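Local coordinates for protein putative ring-cleaving dioxygenase MhqO (Bacillus subtilis subsp. subtilis, PDB 3OAJ) that probably acts as an iron-dependent extradiol ring-cleavage dioxygenase that may help to break down aromatic compounds, at residues V16-L30 against V117-I129. Numbering follows the deposited sequence.
Sequences VGHPQENTDFYAGVL and VEFDDPHGLHLEI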
ATOM      1  N   VAL A  16       0.206  -4.368 -11.336  1.00 14.48           N
ATOM      2  CA  VAL A  16       0.706  -5.753 -11.352  1.00 14.38           C
ATOM      3  C   VAL A  16       0.143  -6.532 -12.542  1.00 14.49           C
ATOM      4  O   VAL A  16      -0.438  -5.945 -13.446  1.00 13.96           O
ATOM      5  CB  VAL A  16       0.411  -6.484 -10.010  1.00 14.05           C
ATOM      6  CG1 VAL A  16       1.193  -5.838  -8.850  1.00 15.61           C
ATOM      7  CG2 VAL A  16      -1.099  -6.540  -9.731  1.00 15.82           C
ATOM      8  N   GLY A  17       0.323  -7.854 -12.523  1.00 14.68           N
ATOM      9  CA  GLY A  17      -0.105  -8.750 -13.603  1.00 14.88           C
ATOM     10  C   GLY A  17      -1.473  -9.366 -13.367  1.00 15.03           C
ATOM     11  O   GLY A  17      -2.345  -8.744 -12.771  1.00 15.24           O
ATOM     12  N   HIS A  18      -1.656 -10.594 -13.844  1.00 14.54           N
ATOM     13  CA  HIS A  18      -2.947 -11.280 -13.787  1.00 14.32           C
ATOM     14  C   HIS A  18      -3.609 -11.217 -12.404  1.00 12.23           C
ATOM     15  O   HIS A  18      -2.957 -11.537 -11.404  1.00 11.98           O
ATOM     16  CB  HIS A  18      -2.738 -12.751 -14.169  1.00 15.54           C
ATOM     17  CG  HIS A  18      -3.991 -13.469 -14.567  1.00 17.33           C
ATOM     18  ND1 HIS A  18      -5.015 -13.738 -13.682  1.00 16.59           N
ATOM     19  CD2 HIS A  18      -4.367 -14.008 -15.751  1.00 16.99           C
ATOM     20  CE1 HIS A  18      -5.977 -14.393 -14.308  1.00 17.25           C
ATOM     21  NE2 HIS A  18      -5.606 -14.575 -15.563  1.00 17.61           N
ATOM     22  N   PRO A  19      -4.920 -10.870 -12.352  1.00 11.46           N
ATOM     23  CA  PRO A  19      -5.611 -10.824 -11.055  1.00 11.12           C
ATOM     24  C   PRO A  19      -5.626 -12.125 -10.259  1.00 11.73           C
ATOM     25  O   PRO A  19      -5.617 -12.065  -9.032  1.00 12.19           O
ATOM     26  CB  PRO A  19      -7.035 -10.365 -11.412  1.00 11.00           C
ATOM     27  CG  PRO A  19      -7.197 -10.700 -12.858  1.00 12.63           C
ATOM     28  CD  PRO A  19      -5.833 -10.548 -13.471  1.00 11.86           C
ATOM     29  N   GLN A  20      -5.657 -13.288 -10.916  1.00 11.84           N
ATOM     30  CA  GLN A  20      -5.629 -14.540 -10.168  1.00 11.75           C
ATOM     31  C   GLN A  20      -4.273 -14.766  -9.493  1.00 11.90           C
ATOM     32  O   GLN A  20      -4.215 -15.217  -8.348  1.00 11.77           O
ATOM     33  CB  GLN A  20      -6.014 -15.748 -11.036  1.00 12.03           C
ATOM     34  CG  GLN A  20      -6.143 -17.048 -10.236  1.00 13.31           C
ATOM     35  CD  GLN A  20      -7.305 -17.014  -9.249  1.00 12.59           C
ATOM     36  OE1 GLN A  20      -8.457 -17.152  -9.645  1.00 13.77           O
ATOM     37  NE2 GLN A  20      -7.007 -16.811  -7.972  1.00 13.19           N
ATOM     38  N   GLU A  21      -3.197 -14.454 -10.213  1.00 12.40           N
ATOM     39  CA  GLU A  21      -1.844 -14.555  -9.661  1.00 13.29           C
ATOM     40  C   GLU A  21      -1.646 -13.586  -8.492  1.00 12.95           C
ATOM     41  O   GLU A  21      -1.119 -13.957  -7.432  1.00 13.15           O
ATOM     42  CB  GLU A  21      -0.815 -14.282 -10.760  1.00 14.89           C
ATOM     43  CG  GLU A  21      -0.799 -15.329 -11.850  1.00 21.24           C
ATOM     44  CD  GLU A  21       0.125 -14.967 -13.005  1.00 18.11           C
ATOM     45  OE1 GLU A  21       0.901 -13.985 -12.887  1.00 21.42           O
ATOM     46  OE2 GLU A  21       0.076 -15.692 -14.030  1.00 22.83           O
ATOM     47  N   ASN A  22      -2.100 -12.353  -8.681  1.00 12.69           N
ATOM     48  CA  ASN A  22      -2.073 -11.337  -7.631  1.00 12.00           C
ATOM     49  C   ASN A  22      -2.820 -11.828  -6.394  1.00 11.47           C
ATOM     50  O   ASN A  22      -2.287 -11.815  -5.283  1.00 11.19           O
ATOM     51  CB  ASN A  22      -2.699 -10.056  -8.198  1.00 12.34           C
ATOM     52  CG  ASN A  22      -2.812  -8.933  -7.180  1.00 13.69           C
ATOM     53  OD1 ASN A  22      -3.907  -8.443  -6.918  1.00 12.85           O
ATOM     54  ND2 ASN A  22      -1.689  -8.495  -6.641  1.00 12.64           N
ATOM     55  N   THR A  23      -4.036 -12.323  -6.588  1.00 10.48           N
ATOM     56  CA  THR A  23      -4.850 -12.771  -5.470  1.00 10.74           C
ATOM     57  C   THR A  23      -4.257 -14.002  -4.777  1.00 10.72           C
ATOM     58  O   THR A  23      -4.280 -14.096  -3.536  1.00 10.50           O
ATOM     59  CB  THR A  23      -6.314 -13.034  -5.941  1.00 11.05           C
ATOM     60  OG1 THR A  23      -6.855 -11.815  -6.467  1.00 11.34           O
ATOM     61  CG2 THR A  23      -7.190 -13.547  -4.805  1.00 11.86           C
ATOM     62  N   ASP A  24      -3.772 -14.966  -5.566  1.00 11.13           N
ATOM     63  CA  ASP A  24      -3.153 -16.152  -4.975  1.00 11.42           C
ATOM     64  C   ASP A  24      -1.984 -15.755  -4.080  1.00 11.36           C
ATOM     65  O   ASP A  24      -1.746 -16.411  -3.067  1.00 12.28           O
ATOM     66  CB  ASP A  24      -2.684 -17.132  -6.053  1.00 11.90           C
ATOM     67  CG  ASP A  24      -3.823 -17.901  -6.704  1.00 14.54           C
ATOM     68  OD1 ASP A  24      -4.954 -17.915  -6.165  1.00 13.06           O
ATOM     69  OD2 ASP A  24      -3.557 -18.498  -7.762  1.00 14.03           O
ATOM     70  N   PHE A  25      -1.276 -14.677  -4.413  1.00 10.85           N
ATOM     71  CA  PHE A  25      -0.190 -14.258  -3.541  1.00 10.68           C
ATOM     72  C   PHE A  25      -0.691 -13.511  -2.293  1.00 10.56           C
ATOM     73  O   PHE A  25      -0.402 -13.915  -1.153  1.00 10.90           O
ATOM     74  CB  PHE A  25       0.858 -13.425  -4.281  1.00 11.67           C
ATOM     75  CG  PHE A  25       2.144 -13.284  -3.507  1.00 12.33           C
ATOM     76  CD1 PHE A  25       3.061 -14.330  -3.476  1.00 12.61           C
ATOM     77  CD2 PHE A  25       2.438 -12.106  -2.806  1.00 12.46           C
ATOM     78  CE1 PHE A  25       4.227 -14.223  -2.753  1.00 13.24           C
ATOM     79  CE2 PHE A  25       3.623 -11.997  -2.079  1.00 12.82           C
ATOM     80  CZ  PHE A  25       4.516 -13.048  -2.068  1.00 12.91           C
ATOM     81  N   TYR A  26      -1.461 -12.441  -2.504  1.00 11.49           N
ATOM     82  CA  TYR A  26      -1.852 -11.565  -1.397  1.00 10.95           C
ATOM     83  C   TYR A  26      -2.866 -12.186  -0.449  1.00 11.33           C
ATOM     84  O   TYR A  26      -2.738 -12.022   0.766  1.00 11.16           O
ATOM     85  CB  TYR A  26      -2.220 -10.147  -1.895  1.00 10.85           C
ATOM     86  CG  TYR A  26      -0.958  -9.434  -2.325  1.00 10.60           C
ATOM     87  CD1 TYR A  26      -0.221  -8.665  -1.416  1.00 10.94           C
ATOM     88  CD2 TYR A  26      -0.468  -9.558  -3.631  1.00 10.42           C
ATOM     89  CE1 TYR A  26       0.951  -8.067  -1.770  1.00 10.95           C
ATOM     90  CE2 TYR A  26       0.724  -8.955  -4.003  1.00 10.44           C
ATOM     91  CZ  TYR A  26       1.422  -8.197  -3.065  1.00 10.53           C
ATOM     92  OH  TYR A  26       2.587  -7.577  -3.408  1.00 11.57           O
ATOM     93  N   ALA A  27      -3.817 -12.957  -0.994  1.00 11.41           N
ATOM     94  CA  ALA A  27      -4.747 -13.737  -0.159  1.00 11.24           C
ATOM     95  C   ALA A  27      -4.186 -15.118   0.171  1.00 11.56           C
ATOM     96  O   ALA A  27      -4.118 -15.499   1.344  1.00 12.88           O
ATOM     97  CB  ALA A  27      -6.124 -13.862  -0.833  1.00 11.18           C
ATOM     98  N   GLY A  28      -3.783 -15.867  -0.851  1.00 11.80           N
ATOM     99  CA  GLY A  28      -3.319 -17.246  -0.675  1.00 11.98           C
ATOM    100  C   GLY A  28      -2.078 -17.400   0.191  1.00 12.30           C
ATOM    101  O   GLY A  28      -2.045 -18.216   1.118  1.00 13.53           O
ATOM    102  N   VAL A  29      -1.043 -16.625  -0.108  1.00 11.62           N
ATOM    103  CA  VAL A  29       0.215 -16.738   0.640  1.00 11.36           C
ATOM    104  C   VAL A  29       0.225 -15.806   1.863  1.00 11.48           C
ATOM    105  O   VAL A  29       0.470 -16.255   2.990  1.00 12.24           O
ATOM    106  CB  VAL A  29       1.431 -16.491  -0.292  1.00 11.56           C
ATOM    107  CG1 VAL A  29       2.741 -16.530   0.494  1.00 12.57           C
ATOM    108  CG2 VAL A  29       1.453 -17.553  -1.400  1.00 12.09           C
ATOM    109  N   LEU A  30      -0.088 -14.529   1.651  1.00 11.35           N
ATOM    110  CA  LEU A  30       0.035 -13.540   2.719  1.00 11.19           C
ATOM    111  C   LEU A  30      -1.182 -13.485   3.637  1.00 11.56           C
ATOM    112  O   LEU A  30      -1.119 -12.863   4.700  1.00 12.29           O
ATOM    113  CB  LEU A  30       0.384 -12.144   2.177  1.00 11.40           C
ATOM    114  CG  LEU A  30       1.729 -12.047   1.439  1.00 10.54           C
ATOM    115  CD1 LEU A  30       2.030 -10.603   1.139  1.00 11.49           C
ATOM    116  CD2 LEU A  30       2.857 -12.652   2.255  1.00 11.68           C
ATOM    117  N   VAL A 117      12.717  -9.892   6.685  1.00 12.21           N
ATOM    118  CA  VAL A 117      12.687 -10.894   5.629  1.00 12.36           C
ATOM    119  C   VAL A 117      12.321 -10.156   4.341  1.00 11.46           C
ATOM    120  O   VAL A 117      11.255  -9.521   4.269  1.00 11.18           O
ATOM    121  CB  VAL A 117      11.644 -12.000   5.933  1.00 13.86           C
ATOM    122  CG1 VAL A 117      11.519 -12.997   4.771  1.00 16.55           C
ATOM    123  CG2 VAL A 117      12.024 -12.738   7.208  1.00 17.52           C
ATOM    124  N   GLU A 118      13.200 -10.230   3.343  1.00 10.79           N
ATOM    125  CA  GLU A 118      13.004  -9.574   2.048  1.00 11.18           C
ATOM    126  C   GLU A 118      12.598 -10.606   1.022  1.00 10.91           C
ATOM    127  O   GLU A 118      13.215 -11.650   0.923  1.00 11.94           O
ATOM    128  CB  GLU A 118      14.294  -8.884   1.584  1.00 12.50           C
ATOM    129  CG  GLU A 118      14.899  -7.918   2.603  1.00 13.60           C
ATOM    130  CD  GLU A 118      14.109  -6.637   2.725  1.00 13.07           C
ATOM    131  OE1 GLU A 118      13.629  -6.098   1.694  1.00 14.07           O
ATOM    132  OE2 GLU A 118      13.960  -6.172   3.869  1.00 13.73           O
ATOM    133  N   PHE A 119      11.587 -10.281   0.223  1.00 11.02           N
ATOM    134  CA  PHE A 119      11.135 -11.156  -0.856  1.00 11.30           C
ATOM    135  C   PHE A 119      10.350 -10.347  -1.886  1.00 11.84           C
ATOM    136  O   PHE A 119       9.895  -9.235  -1.593  1.00 12.80           O
ATOM    137  CB  PHE A 119      10.280 -12.308  -0.310  1.00 11.91           C
ATOM    138  CG  PHE A 119       9.075 -11.853   0.486  1.00 11.89           C
ATOM    139  CD1 PHE A 119       9.211 -11.370   1.789  1.00 12.37           C
ATOM    140  CD2 PHE A 119       7.798 -11.923  -0.071  1.00 12.46           C
ATOM    141  CE1 PHE A 119       8.101 -10.965   2.545  1.00 12.38           C
ATOM    142  CE2 PHE A 119       6.684 -11.523   0.665  1.00 12.48           C
ATOM    143  CZ  PHE A 119       6.827 -11.043   1.983  1.00 12.46           C
ATOM    144  N   ASP A 120      10.188 -10.910  -3.079  1.00 12.27           N
ATOM    145  CA  ASP A 120       9.371 -10.276  -4.103  1.00 12.80           C
ATOM    146  C   ASP A 120       8.025 -10.966  -4.238  1.00 12.76           C
ATOM    147  O   ASP A 120       7.902 -12.170  -3.989  1.00 14.14           O
ATOM    148  CB  ASP A 120      10.076 -10.314  -5.472  1.00 13.88           C
ATOM    149  CG  ASP A 120      11.227  -9.323  -5.593  1.00 14.42           C
ATOM    150  OD1 ASP A 120      11.449  -8.512  -4.661  1.00 15.04           O
ATOM    151  OD2 ASP A 120      11.904  -9.338  -6.651  1.00 16.06           O
ATOM    152  N   ASP A 121       7.019 -10.210  -4.667  1.00 12.14           N
ATOM    153  CA  ASP A 121       5.757 -10.819  -5.071  1.00 12.57           C
ATOM    154  C   ASP A 121       5.916 -11.364  -6.504  1.00 12.92           C
ATOM    155  O   ASP A 121       6.984 -11.203  -7.099  1.00 12.72           O
ATOM    156  CB  ASP A 121       4.569  -9.851  -4.848  1.00 12.48           C
ATOM    157  CG  ASP A 121       4.299  -8.888  -6.012  1.00 10.92           C
ATOM    158  OD1 ASP A 121       5.027  -8.843  -7.032  1.00 13.25           O
ATOM    159  OD2 ASP A 121       3.282  -8.154  -5.890  1.00 12.75           O
ATOM    160  N   PRO A 122       4.882 -12.046  -7.040  1.00 13.11           N
ATOM    161  CA  PRO A 122       5.023 -12.728  -8.334  1.00 13.35           C
ATOM    162  C   PRO A 122       5.270 -11.799  -9.509  1.00 13.57           C
ATOM    163  O   PRO A 122       5.713 -12.250 -10.574  1.00 14.74           O
ATOM    164  CB  PRO A 122       3.683 -13.449  -8.504  1.00 13.26           C
ATOM    165  CG  PRO A 122       3.127 -13.551  -7.132  1.00 16.82           C
ATOM    166  CD  PRO A 122       3.572 -12.313  -6.429  1.00 13.40           C
ATOM    167  N   HIS A 123       4.978 -10.515  -9.329  1.00 13.52           N
ATOM    168  CA  HIS A 123       5.102  -9.564 -10.423  1.00 13.65           C
ATOM    169  C   HIS A 123       6.274  -8.593 -10.243  1.00 14.05           C
ATOM    170  O   HIS A 123       6.426  -7.647 -11.004  1.00 15.49           O
ATOM    171  CB  HIS A 123       3.752  -8.876 -10.642  1.00 14.15           C
ATOM    172  CG  HIS A 123       2.640  -9.850 -10.900  1.00 15.48           C
ATOM    173  ND1 HIS A 123       1.450  -9.837 -10.204  1.00 15.17           N
ATOM    174  CD2 HIS A 123       2.565 -10.899 -11.754  1.00 15.50           C
ATOM    175  CE1 HIS A 123       0.681 -10.823 -10.637  1.00 15.55           C
ATOM    176  NE2 HIS A 123       1.331 -11.476 -11.585  1.00 16.34           N
ATOM    177  N   GLY A 124       7.116  -8.872  -9.246  1.00 13.69           N
ATOM    178  CA  GLY A 124       8.361  -8.143  -9.046  1.00 13.23           C
ATOM    179  C   GLY A 124       8.368  -7.057  -7.986  1.00 12.44           C
ATOM    180  O   GLY A 124       9.405  -6.429  -7.774  1.00 13.18           O
ATOM    181  N   LEU A 125       7.247  -6.804  -7.308  1.00 11.86           N
ATOM    182  CA  LEU A 125       7.294  -5.779  -6.257  1.00 11.44           C
ATOM    183  C   LEU A 125       8.177  -6.257  -5.109  1.00 11.23           C
ATOM    184  O   LEU A 125       8.161  -7.446  -4.776  1.00 11.99           O
ATOM    185  CB  LEU A 125       5.895  -5.482  -5.727  1.00 11.92           C
ATOM    186  CG  LEU A 125       4.852  -4.891  -6.684  1.00 11.44           C
ATOM    187  CD1 LEU A 125       3.451  -4.857  -6.047  1.00 13.28           C
ATOM    188  CD2 LEU A 125       5.289  -3.499  -7.124  1.00 13.68           C
ATOM    189  N   HIS A 126       8.936  -5.334  -4.512  1.00 11.10           N
ATOM    190  CA  HIS A 126       9.769  -5.677  -3.357  1.00 10.77           C
ATOM    191  C   HIS A 126       8.986  -5.546  -2.061  1.00 10.01           C
ATOM    192  O   HIS A 126       8.425  -4.466  -1.770  1.00 10.32           O
ATOM    193  CB  HIS A 126      11.002  -4.770  -3.225  1.00 11.78           C
ATOM    194  CG  HIS A 126      11.925  -4.760  -4.411  1.00 13.89           C
ATOM    195  ND1 HIS A 126      12.252  -5.896  -5.125  1.00 14.28           N
ATOM    196  CD2 HIS A 126      12.647  -3.751  -4.956  1.00 13.84           C
ATOM    197  CE1 HIS A 126      13.116  -5.581  -6.076  1.00 14.35           C
ATOM    198  NE2 HIS A 126      13.375  -4.286  -5.991  1.00 14.66           N
ATOM    199  N   LEU A 127       8.964  -6.620  -1.272  1.00  9.90           N
ATOM    200  CA  LEU A 127       8.239  -6.657  -0.006  1.00  9.96           C
ATOM    201  C   LEU A 127       9.194  -7.026   1.119  1.00  9.94           C
ATOM    202  O   LEU A 127      10.255  -7.633   0.881  1.00 10.64           O
ATOM    203  CB  LEU A 127       7.124  -7.708  -0.076  1.00 11.18           C
ATOM    204  CG  LEU A 127       5.818  -7.380  -0.811  1.00 12.85           C
ATOM    205  CD1 LEU A 127       6.015  -7.082  -2.288  1.00 13.47           C
ATOM    206  CD2 LEU A 127       4.809  -8.522  -0.597  1.00 13.05           C
ATOM    207  N   GLU A 128       8.797  -6.725   2.351  1.00 10.13           N
ATOM    208  CA  GLU A 128       9.553  -7.199   3.499  1.00  9.98           C
ATOM    209  C   GLU A 128       8.608  -7.409   4.659  1.00 10.01           C
ATOM    210  O   GLU A 128       7.537  -6.787   4.711  1.00 11.12           O
ATOM    211  CB  GLU A 128      10.707  -6.250   3.874  1.00 10.57           C
ATOM    212  CG  GLU A 128      10.242  -4.882   4.313  1.00 12.05           C
ATOM    213  CD  GLU A 128      11.342  -3.875   4.602  1.00 11.01           C
ATOM    214  OE1 GLU A 128      12.538  -4.081   4.253  1.00 12.93           O
ATOM    215  OE2 GLU A 128      10.968  -2.825   5.170  1.00 13.06           O
ATOM    216  N   ILE A 129       9.009  -8.286   5.572  1.00  9.84           N
ATOM    217  CA  ILE A 129       8.273  -8.533   6.811  1.00  9.70           C
ATOM    218  C   ILE A 129       9.172  -8.243   8.003  1.00 10.27           C
ATOM    219  O   ILE A 129      10.343  -8.623   7.995  1.00 10.87           O
ATOM    220  CB  ILE A 129       7.706  -9.996   6.843  1.00  8.95           C
ATOM    221  CG1 ILE A 129       6.483 -10.096   5.938  1.00 10.45           C
ATOM    222  CG2 ILE A 129       7.323 -10.432   8.252  1.00 10.27           C
ATOM    223  CD1 ILE A 129       6.059 -11.538   5.631  1.00 10.17           C
TER
HETATM  224  O   HOH W   1       1.092  -9.190  -7.444  1.00 17.48           O
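The CA atoms of V16 and H123 come within 5.9 Å where the type I turn D121-G124, joining two antiparallel strands, meets the end of strand 9-16 and the first turns of helix 19-29. Both segments belong to the first vicinal-oxygen-chelate (glyoxalase/dioxygenase) domain, where this beta hairpin packs on the helix that follows the domain's first strand.

H123 reaches from the turn to the helix, its flat ring offering both a face and an N-H. G17 CA lies over one face, 3.7 Å from the ring centroid in a CH-pi contact; glycine suits the place because, lacking a side chain, it lets the ring close on its CA. At the edge, H123 NE2 donates to the anti lone pair of E21 OE1 (2.9 Å, 160°), which the extended glutamate chain brings nearly coplanar with the ring.

F25 turns one ring face to D121 CA and P122, whose compact, apolar pyrrolidine makes a CH-pi contact through CD, 3.4 Å from F25 CG. At its rim F25 meets F119 CE2 and L127 CD2, while L30 CD1 packs on L127 CD2, extending the apolar layer.

D121 divides its oxygens between turn and helix. OD1 takes the backbone N-H groups of H123, an Asx turn, and of L125, from opposite faces of the carboxylate plane. Y26 suits its place by ending an apolar ring in a hydroxyl: D121 OD2 accepts from Y26 OH at 2.6 Å. A water donating to D121 OD2 accepts from N22 ND2 at 3.0 Å.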